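Local atomic coordinates of 3-carboxy-cis,cis-muconate cycloisomerase (Acinetobacter calcoaceticus, PDB entry 1Q5N), a protein that belongs to the fumarase/aspartase superfamily and is built as a homotetramer of long, mostly helical subunits. Residues I113-C118 with T229-R234; M153-L158 with H360-C365; A189-A194 with I237-S242. All coordinates share one frame; numbering follows the deposited sequence.

Contact 1 of 3, residues I113-C118 with T229-R234; sequences ILDTAC and TWHGER
A buried, two-pronged salt bridge joins Asp115, on the helix 110-146, to Arg234, the N-cap residue from which helix 235-261 starts. The loop 229-234 that leads into that helix supplies the other side of the contact. Arg234 presents the end of its guanidinium: NH1 reaches Asp115 OD2 at 2.9 Å, and NH2 reaches Asp115 OD1 at 3.1 Å. Both bonds are fairly straight, 162° at NH1 and 155° at NH2, yet the two flat groups are not coplanar. The carboxylate is turned 31° from the guanidinium, and both of its oxygens are approached from above their plane. The arginine chain doubles back to get there, bent at chi2 and chi3, which brings NH1 beside its own loop as well. There it donates to Trp230 O over 3.1 Å, in the carbonyl plane and on a lone pair, so this one nitrogen ties the loop backbone to the helix.

Two rings of the loop stand near Asp115 OD2. Trp230 lays a face toward it, with CZ3 4.5 Å away, while His231 offers an edge, its CD2 4.2 Å from the same oxygen; His231 NE2 is hydrogen-bonded to Asp112 OD1. OD2 also accepts from Gln195 and Gln111, and NH2 of Arg234 has a second acid in Glu327. Trp324, on helix 323-351, packs against both Asp115 and Arg234, whereas helix 23-43 covers Leu114 and Ala117 on the 113-118 segment.

Contact 2 of 3, residues M153-L158 with H360-C365; sequences MGRTWL and HQNIEC
The small three-stranded antiparallel sheet of this mainly helical subunit meets the helix 356-364 here, through its central strand 151-156. Met153 and Ile363 carry the apolar half of the contact, and their CA atoms are the nearest pair across it, 6.0 Å apart. The methionine bends at chi2 and chi3, a fold that lays its middle against the helix: SD is 3.8 Å from Ile363 CG1, and CG is equally close to that atom and to Ile363 CA. Ile363 thus receives the thioether on its CG1 branch and on its backbone, with the two side chains slanting across one another. Met153 CG also approaches the carbonyl Asn362 O at 4.1 Å.

Strand 153-156 and helix 360-364 run with their axes 57° apart and come within 9.5 Å. In the sheet, 151-156 lies between 159-161 and 163-165, and Gln160 of the first of these touches Met153 while its NE2 donates to Asn362 O, so the neighbouring strand reaches the same helix.

Two residues further along the strand, Arg155 extends from CG to NE and brings the edge of its guanidinium to Asn362. NH2 stands 4.1 Å from Asn362 CB, a loose approach, and the guanidinium and amide planes are inclined by 68°. Their polar ends converge on a shared acceptor instead: Glu268 OE2 takes a salt bridge from Arg155 NH2 and a hydrogen bond from Asn362 ND2. NH2 makes a further salt bridge to Glu265 of the third subunit, and the backbone N of Arg155 donates to Glu318 of the second subunit.

Contact 3 of 3, residues A189-A194 with I237-S242; sequences ARVLVA and IVEIAS
Two carbon pairs here are tighter than normal packing: Val191 CG1 lies 3.2 Å from Ile240 CD1 and 3.3 Å from Ile240 CG1. The valine is itself strained or loosely modelled, its chi1 of 134° lying away from any staggered position, so the exact squeeze is doubtful. The contact joins the end of helix 166-191 to helix 235-261, two of the long helices of this lyase-family fold. Past Val191 the chain leaves the helix through an inverse gamma turn centred on Leu192.

Beside the apolar pair, Arg190 grips Glu239 side-on. The arginine chain turns at chi3 to present NE and NH2 to the acid, the guanidinium and carboxylate planes only 20° apart. Glu239 also meets Arg183 of the second subunit through OE1, so two arginines from different chains converge on this acid and probably stabilise its charge. Arg190 NH2 meets Glu239 OE2 at 2.7 Å, somewhat out of the carboxylate plane. The straighter bond runs from Arg190 NE to the syn lone pair of Glu239 OE1, 2.8 Å long at 173°.

How the contacts relate
Contacts 1 and 3 are neighbours, with centres 10 Å apart. Trp230 of contact 1 bridges them: its CZ2 rests 3.8 Å from Val193 CG2, and its NE1 makes a weak hydrogen bond to Ala194 O. Helix 235-261 also connects them, since Arg234 occupies its N-cap position and the segment 237-242 lies within its first two turns or so. Contact 2 lies far off, on the opposite side of the chain's centre from contact 1, their centres 52 Å apart; from contact 3 the separation is 43 Å. Helix 110-146 leads directly to strand 151-156, linking contacts 1 and 2 in sequence. All three contacts touch the second subunit.

Contact 1 of 3, residues I113-C118 with T229-R234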
loop_
_atom_site.group_PDB
_atom_site.type_symbol
_atom_site.label_atom_id
_atom_site.label_comp_id
_atom_site.label_asym_id
_atom_site.label_seq_id
_atom_site.Cartn_x
_atom_site.Cartn_y
_atom_site.Cartn_z
ATOM N N ILE A 113 10.919 27.559 0.568
ATOM C CA ILE A 113 11.925 27.294 -0.435
ATOM C C ILE A 113 11.866 25.814 -0.921
ATOM O O ILE A 113 12.021 25.535 -2.097
ATOM C CB ILE A 113 13.336 27.595 0.146
ATOM C CG1 ILE A 113 13.418 29.051 0.611
ATOM C CG2 ILE A 113 14.411 27.273 -0.882
ATOM C CD1 ILE A 113 13.010 30.090 -0.420
ATOM N N LEU A 114 11.658 24.879 -0.001
ATOM C CA LEU A 114 11.590 23.463 -0.361
ATOM C C LEU A 114 10.355 23.163 -1.218
ATOM O O LEU A 114 10.494 22.519 -2.255
ATOM C CB LEU A 114 11.615 22.604 0.914
ATOM C CG LEU A 114 12.995 22.722 1.608
ATOM C CD1 LEU A 114 12.938 22.116 2.960
ATOM C CD2 LEU A 114 14.090 22.053 0.784
ATOM N N ASP A 115 9.167 23.642 -0.813
ATOM C CA ASP A 115 7.959 23.406 -1.614
ATOM C C ASP A 115 8.019 24.124 -2.983
ATOM O O ASP A 115 7.522 23.595 -4.006
ATOM C CB ASP A 115 6.688 23.888 -0.908
ATOM C CG ASP A 115 6.232 22.965 0.190
ATOM O OD1 ASP A 115 6.830 21.877 0.380
ATOM O OD2 ASP A 115 5.260 23.349 0.866
ATOM N N THR A 116 8.623 25.321 -3.014
ATOM C CA THR A 116 8.716 26.030 -4.275
ATOM C C THR A 116 9.687 25.276 -5.206
ATOM O O THR A 116 9.402 25.093 -6.381
ATOM C CB THR A 116 9.150 27.549 -4.086
ATOM O OG1 THR A 116 8.100 28.278 -3.423
ATOM C CG2 THR A 116 9.439 28.181 -5.452
ATOM N N ALA A 117 10.816 24.818 -4.677
ATOM C CA ALA A 117 11.751 24.084 -5.545
ATOM C C ALA A 117 11.047 22.773 -6.010
ATOM O O ALA A 117 11.212 22.333 -7.162
ATOM C CB ALA A 117 13.059 23.765 -4.810
ATOM N N CYS A 118 10.266 22.156 -5.123
ATOM C CA CYS A 118 9.545 20.953 -5.514
ATOM C C CYS A 118 8.593 21.253 -6.697
ATOM O O CYS A 118 8.581 20.505 -7.682
ATOM C CB CYS A 118 8.741 20.393 -4.334
ATOM S SG CYS A 118 7.776 18.903 -4.748
ATOM N N THR A 229 -1.651 30.125 2.480
ATOM C CA THR A 229 -0.483 29.274 2.573
ATOM C C THR A 229 -0.898 27.766 2.599
ATOM O O THR A 229 -1.933 27.414 3.161
ATOM C CB THR A 229 0.288 29.624 3.844
ATOM O OG1 THR A 229 0.597 31.023 3.809
ATOM C CG2 THR A 229 1.607 28.797 3.944
ATOM N N TRP A 230 -0.124 26.888 1.962
ATOM C CA TRP A 230 -0.502 25.458 2.007
ATOM C C TRP A 230 0.636 24.536 2.492
ATOM O O TRP A 230 0.913 23.502 1.912
ATOM C CB TRP A 230 -1.071 24.976 0.664
ATOM C CG TRP A 230 -0.220 25.336 -0.482
ATOM C CD1 TRP A 230 -0.039 26.598 -0.999
ATOM C CD2 TRP A 230 0.675 24.480 -1.193
ATOM N NE1 TRP A 230 0.923 26.576 -1.975
ATOM C CE2 TRP A 230 1.385 25.297 -2.120
ATOM C CE3 TRP A 230 0.952 23.110 -1.138
ATOM C CZ2 TRP A 230 2.370 24.787 -2.989
ATOM C CZ3 TRP A 230 1.922 22.588 -1.989
ATOM C CH2 TRP A 230 2.626 23.434 -2.915
ATOM N N HIS A 231 1.293 24.949 3.570
ATOM C CA HIS A 231 2.339 24.160 4.199
ATOM C C HIS A 231 1.751 22.843 4.707
ATOM O O HIS A 231 2.372 21.792 4.614
ATOM C CB HIS A 231 2.911 24.944 5.377
ATOM C CG HIS A 231 3.821 26.066 4.963
ATOM N ND1 HIS A 231 4.062 27.170 5.752
ATOM C CD2 HIS A 231 4.529 26.260 3.823
ATOM C CE1 HIS A 231 4.865 27.998 5.114
ATOM N NE2 HIS A 231 5.164 27.469 3.939
ATOM N N GLY A 232 0.542 22.910 5.241
ATOM C CA GLY A 232 -0.091 21.727 5.795
ATOM C C GLY A 232 -1.146 21.050 4.954
ATOM O O GLY A 232 -1.495 19.930 5.281
ATOM N N GLU A 233 -1.641 21.698 3.885
ATOM C CA GLU A 233 -2.698 21.125 3.037
ATOM C C GLU A 233 -1.977 20.615 1.773
ATOM O O GLU A 233 -1.482 21.399 0.946
ATOM C CB GLU A 233 -3.752 22.210 2.730
ATOM C CG GLU A 233 -4.584 22.673 3.983
ATOM C CD GLU A 233 -3.704 23.325 5.083
ATOM O OE1 GLU A 233 -2.942 24.272 4.768
ATOM O OE2 GLU A 233 -3.758 22.878 6.261
ATOM N N ARG A 234 -1.942 19.305 1.592
ATOM C CA ARG A 234 -1.113 18.787 0.507
ATOM C C ARG A 234 -1.770 18.163 -0.704
ATOM O O ARG A 234 -1.112 17.435 -1.460
ATOM C CB ARG A 234 -0.097 17.770 1.108
ATOM C CG ARG A 234 0.491 18.174 2.459
ATOM C CD ARG A 234 1.377 19.427 2.341
ATOM N NE ARG A 234 2.641 19.154 1.629
ATOM C CZ ARG A 234 3.466 20.109 1.181
ATOM N NH1 ARG A 234 3.170 21.404 1.351
ATOM N NH2 ARG A 234 4.598 19.788 0.583
#

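Contact 2 of 3, residues M153-L158 with H360-C365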
loop_
_atom_site.group_PDB
_atom_site.type_symbol
_atom_site.label_atom_id
_atom_site.label_comp_id
_atom_site.label_asym_id
_atom_site.label_seq_id
_atom_site.Cartn_x
_atom_site.Cartn_y
_atom_site.Cartn_z
ATOM N N MET A 153 -7.012 -13.040 -32.242
ATOM C CA MET A 153 -8.027 -13.407 -31.246
ATOM C C MET A 153 -8.178 -12.455 -30.053
ATOM O O MET A 153 -7.188 -11.928 -29.516
ATOM C CB MET A 153 -7.742 -14.822 -30.718
ATOM C CG MET A 153 -7.901 -15.942 -31.773
ATOM S SD MET A 153 -9.605 -15.937 -32.471
ATOM C CE MET A 153 -10.636 -16.109 -31.022
ATOM N N GLY A 154 -9.424 -12.189 -29.674
ATOM C CA GLY A 154 -9.670 -11.415 -28.460
ATOM C C GLY A 154 -9.652 -12.500 -27.366
ATOM O O GLY A 154 -10.122 -13.641 -27.576
ATOM N N ARG A 155 -9.115 -12.178 -26.194
ATOM C CA ARG A 155 -8.982 -13.155 -25.095
ATOM C C ARG A 155 -9.572 -12.606 -23.802
ATOM O O ARG A 155 -9.277 -11.455 -23.370
ATOM C CB ARG A 155 -7.481 -13.505 -24.897
ATOM C CG ARG A 155 -6.834 -14.133 -26.171
ATOM C CD ARG A 155 -5.305 -14.100 -26.163
ATOM N NE ARG A 155 -4.722 -14.920 -27.249
ATOM C CZ ARG A 155 -4.114 -14.451 -28.346
ATOM N NH1 ARG A 155 -3.978 -13.141 -28.560
ATOM N NH2 ARG A 155 -3.613 -15.309 -29.243
ATOM N N THR A 156 -10.429 -13.420 -23.198
ATOM C CA THR A 156 -11.067 -13.059 -21.955
ATOM C C THR A 156 -10.715 -14.143 -20.916
ATOM O O THR A 156 -10.776 -15.339 -21.194
ATOM C CB THR A 156 -12.605 -12.912 -22.151
ATOM O OG1 THR A 156 -13.133 -14.121 -22.687
ATOM C CG2 THR A 156 -12.904 -11.797 -23.144
ATOM N N TRP A 157 -10.315 -13.711 -19.722
ATOM C CA TRP A 157 -9.894 -14.659 -18.678
ATOM C C TRP A 157 -8.764 -15.534 -19.262
ATOM O O TRP A 157 -8.644 -16.701 -18.887
ATOM C CB TRP A 157 -11.029 -15.608 -18.228
ATOM C CG TRP A 157 -12.282 -14.988 -17.778
ATOM C CD1 TRP A 157 -13.148 -14.284 -18.538
ATOM C CD2 TRP A 157 -12.875 -15.065 -16.462
ATOM N NE1 TRP A 157 -14.247 -13.905 -17.804
ATOM C CE2 TRP A 157 -14.110 -14.368 -16.521
ATOM C CE3 TRP A 157 -12.487 -15.682 -15.246
ATOM C CZ2 TRP A 157 -14.977 -14.244 -15.404
ATOM C CZ3 TRP A 157 -13.343 -15.578 -14.130
ATOM C CH2 TRP A 157 -14.581 -14.858 -14.219
ATOM N N LEU A 158 -7.986 -14.944 -20.170
ATOM C CA LEU A 158 -6.864 -15.571 -20.862
ATOM C C LEU A 158 -7.226 -16.713 -21.820
ATOM O O LEU A 158 -6.352 -17.507 -22.201
ATOM C CB LEU A 158 -5.856 -16.081 -19.870
ATOM C CG LEU A 158 -5.010 -15.057 -19.137
ATOM C CD1 LEU A 158 -3.974 -15.807 -18.280
ATOM C CD2 LEU A 158 -4.298 -14.185 -20.137
ATOM N N HIS A 360 -2.771 -15.532 -37.477
ATOM C CA HIS A 360 -3.698 -16.315 -38.303
ATOM C C HIS A 360 -3.774 -17.729 -37.747
ATOM O O HIS A 360 -4.856 -18.273 -37.571
ATOM C CB HIS A 360 -3.242 -16.353 -39.772
ATOM C CG HIS A 360 -3.986 -17.373 -40.583
ATOM N ND1 HIS A 360 -5.290 -17.174 -41.010
ATOM C CD2 HIS A 360 -3.684 -18.663 -40.890
ATOM C CE1 HIS A 360 -5.755 -18.297 -41.531
ATOM N NE2 HIS A 360 -4.804 -19.216 -41.469
ATOM N N GLN A 361 -2.614 -18.320 -37.488
ATOM C CA GLN A 361 -2.550 -19.636 -36.881
ATOM C C GLN A 361 -3.247 -19.776 -35.540
ATOM O O GLN A 361 -3.859 -20.787 -35.303
ATOM C CB GLN A 361 -1.128 -20.052 -36.622
ATOM C CG GLN A 361 -0.467 -20.552 -37.832
ATOM C CD GLN A 361 0.476 -21.696 -37.506
ATOM O OE1 GLN A 361 0.880 -21.869 -36.327
ATOM N NE2 GLN A 361 0.847 -22.487 -38.540
ATOM N N ASN A 362 -3.156 -18.796 -34.646
ATOM C CA ASN A 362 -3.779 -19.005 -33.376
ATOM C C ASN A 362 -5.279 -18.922 -33.532
ATOM O O ASN A 362 -6.022 -19.504 -32.731
ATOM C CB ASN A 362 -3.209 -18.019 -32.341
ATOM C CG ASN A 362 -1.711 -18.202 -32.177
ATOM O OD1 ASN A 362 -1.210 -19.345 -32.334
ATOM N ND2 ASN A 362 -0.972 -17.105 -31.889
ATOM N N ILE A 363 -5.747 -18.221 -34.571
ATOM C CA ILE A 363 -7.184 -18.172 -34.812
ATOM C C ILE A 363 -7.675 -19.609 -35.195
ATOM O O ILE A 363 -8.830 -19.984 -34.906
ATOM C CB ILE A 363 -7.531 -17.196 -35.969
ATOM C CG1 ILE A 363 -7.404 -15.743 -35.507
ATOM C CG2 ILE A 363 -8.947 -17.442 -36.501
ATOM C CD1 ILE A 363 -7.384 -14.758 -36.710
ATOM N N GLU A 364 -6.814 -20.415 -35.819
ATOM C CA GLU A 364 -7.256 -21.763 -36.217
ATOM C C GLU A 364 -7.185 -22.790 -35.105
ATOM O O GLU A 364 -7.672 -23.897 -35.237
ATOM C CB GLU A 364 -6.489 -22.247 -37.463
ATOM C CG GLU A 364 -7.169 -21.729 -38.765
ATOM C CD GLU A 364 -8.649 -22.189 -38.847
ATOM O OE1 GLU A 364 -8.846 -23.421 -38.717
ATOM O OE2 GLU A 364 -9.610 -21.371 -39.021
ATOM N N CYS A 365 -6.622 -22.384 -33.980
ATOM C CA CYS A 365 -6.456 -23.233 -32.814
ATOM C C CYS A 365 -7.679 -24.091 -32.368
ATOM O O CYS A 365 -7.541 -25.276 -32.063
ATOM C CB CYS A 365 -5.978 -22.323 -31.673
ATOM S SG CYS A 365 -5.346 -23.165 -30.325
#

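Contact 3 of 3, residues A189-A194 with I237-S242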
loop_
_atom_site.group_PDB
_atom_site.type_symbol
_atom_site.label_atom_id
_atom_site.label_comp_id
_atom_site.label_asym_id
_atom_site.label_seq_id
_atom_site.Cartn_x
_atom_site.Cartn_y
_atom_site.Cartn_z
ATOM N N ALA A 189 -3.184 24.531 -13.670
ATOM C CA ALA A 189 -3.529 25.791 -13.001
ATOM C C ALA A 189 -3.654 25.692 -11.483
ATOM O O ALA A 189 -3.257 26.603 -10.756
ATOM C CB ALA A 189 -4.839 26.353 -13.576
ATOM N N ARG A 190 -4.218 24.584 -11.022
ATOM C CA ARG A 190 -4.459 24.349 -9.615
ATOM C C ARG A 190 -3.233 23.884 -8.822
ATOM O O ARG A 190 -3.064 24.168 -7.623
ATOM C CB ARG A 190 -5.563 23.289 -9.486
ATOM C CG ARG A 190 -5.785 22.797 -8.074
ATOM C CD ARG A 190 -7.089 22.034 -7.899
ATOM N NE ARG A 190 -7.107 20.861 -8.772
ATOM C CZ ARG A 190 -7.915 20.732 -9.818
ATOM N NH1 ARG A 190 -8.786 21.702 -10.112
ATOM N NH2 ARG A 190 -7.820 19.670 -10.588
ATOM N N VAL A 191 -2.337 23.232 -9.524
ATOM C CA VAL A 191 -1.210 22.613 -8.895
ATOM C C VAL A 191 0.169 23.328 -8.950
ATOM O O VAL A 191 0.979 23.259 -8.002
ATOM C CB VAL A 191 -1.200 21.191 -9.531
ATOM C CG1 VAL A 191 0.135 20.803 -9.951
ATOM C CG2 VAL A 191 -1.905 20.225 -8.641
ATOM N N LEU A 192 0.439 24.011 -10.054
ATOM C CA LEU A 192 1.725 24.679 -10.230
ATOM C C LEU A 192 1.626 26.081 -9.662
ATOM O O LEU A 192 1.448 27.050 -10.398
ATOM C CB LEU A 192 2.074 24.714 -11.719
ATOM C CG LEU A 192 2.177 23.315 -12.343
ATOM C CD1 LEU A 192 2.554 23.433 -13.816
ATOM C CD2 LEU A 192 3.217 22.481 -11.570
ATOM N N VAL A 193 1.709 26.171 -8.337
ATOM C CA VAL A 193 1.598 27.432 -7.633
ATOM C C VAL A 193 2.796 27.576 -6.726
ATOM O O VAL A 193 3.404 26.586 -6.356
ATOM C CB VAL A 193 0.316 27.472 -6.793
ATOM C CG1 VAL A 193 -0.879 27.425 -7.695
ATOM C CG2 VAL A 193 0.286 26.267 -5.821
ATOM N N ALA A 194 3.119 28.816 -6.357
ATOM C CA ALA A 194 4.262 29.112 -5.489
ATOM C C ALA A 194 3.944 28.856 -4.009
ATOM O O ALA A 194 2.784 28.766 -3.626
ATOM C CB ALA A 194 4.678 30.583 -5.667
ATOM N N ILE A 237 0.105 18.096 -4.155
ATOM C CA ILE A 237 1.189 17.149 -4.337
ATOM C C ILE A 237 0.599 15.765 -4.706
ATOM O O ILE A 237 1.053 15.097 -5.671
ATOM C CB ILE A 237 2.020 16.996 -3.025
ATOM C CG1 ILE A 237 2.687 18.340 -2.650
ATOM C CG2 ILE A 237 3.076 15.901 -3.176
ATOM C CD1 ILE A 237 3.584 18.926 -3.718
ATOM N N VAL A 238 -0.409 15.352 -3.940
ATOM C CA VAL A 238 -1.034 14.072 -4.132
ATOM C C VAL A 238 -1.659 14.020 -5.499
ATOM O O VAL A 238 -1.558 13.001 -6.208
ATOM C CB VAL A 238 -2.103 13.836 -3.048
ATOM C CG1 VAL A 238 -2.772 12.466 -3.225
ATOM C CG2 VAL A 238 -1.435 13.908 -1.690
ATOM N N GLU A 239 -2.276 15.138 -5.894
ATOM C CA GLU A 239 -2.971 15.189 -7.165
ATOM C C GLU A 239 -2.030 14.925 -8.326
ATOM O O GLU A 239 -2.374 14.164 -9.253
ATOM C CB GLU A 239 -3.706 16.518 -7.314
ATOM C CG GLU A 239 -4.484 16.652 -8.623
ATOM C CD GLU A 239 -5.457 17.821 -8.643
ATOM O OE1 GLU A 239 -5.204 18.873 -8.032
ATOM O OE2 GLU A 239 -6.489 17.689 -9.286
ATOM N N ILE A 240 -0.836 15.522 -8.265
ATOM C CA ILE A 240 0.155 15.299 -9.313
ATOM C C ILE A 240 0.547 13.794 -9.314
ATOM O O ILE A 240 0.593 13.166 -10.378
ATOM C CB ILE A 240 1.406 16.172 -9.077
ATOM C CG1 ILE A 240 1.072 17.644 -9.347
ATOM C CG2 ILE A 240 2.559 15.779 -10.049
ATOM C CD1 ILE A 240 2.193 18.586 -8.814
ATOM N N ALA A 241 0.815 13.221 -8.134
ATOM C CA ALA A 241 1.181 11.787 -8.042
ATOM C C ALA A 241 0.041 10.911 -8.580
ATOM O O ALA A 241 0.296 9.952 -9.287
ATOM C CB ALA A 241 1.522 11.350 -6.553
ATOM N N SER A 242 -1.203 11.256 -8.259
ATOM C CA SER A 242 -2.332 10.436 -8.705
ATOM C C SER A 242 -2.447 10.311 -10.238
ATOM O O SER A 242 -2.831 9.271 -10.760
ATOM C CB SER A 242 -3.674 10.957 -8.120
ATOM O OG SER A 242 -4.047 12.181 -8.714
#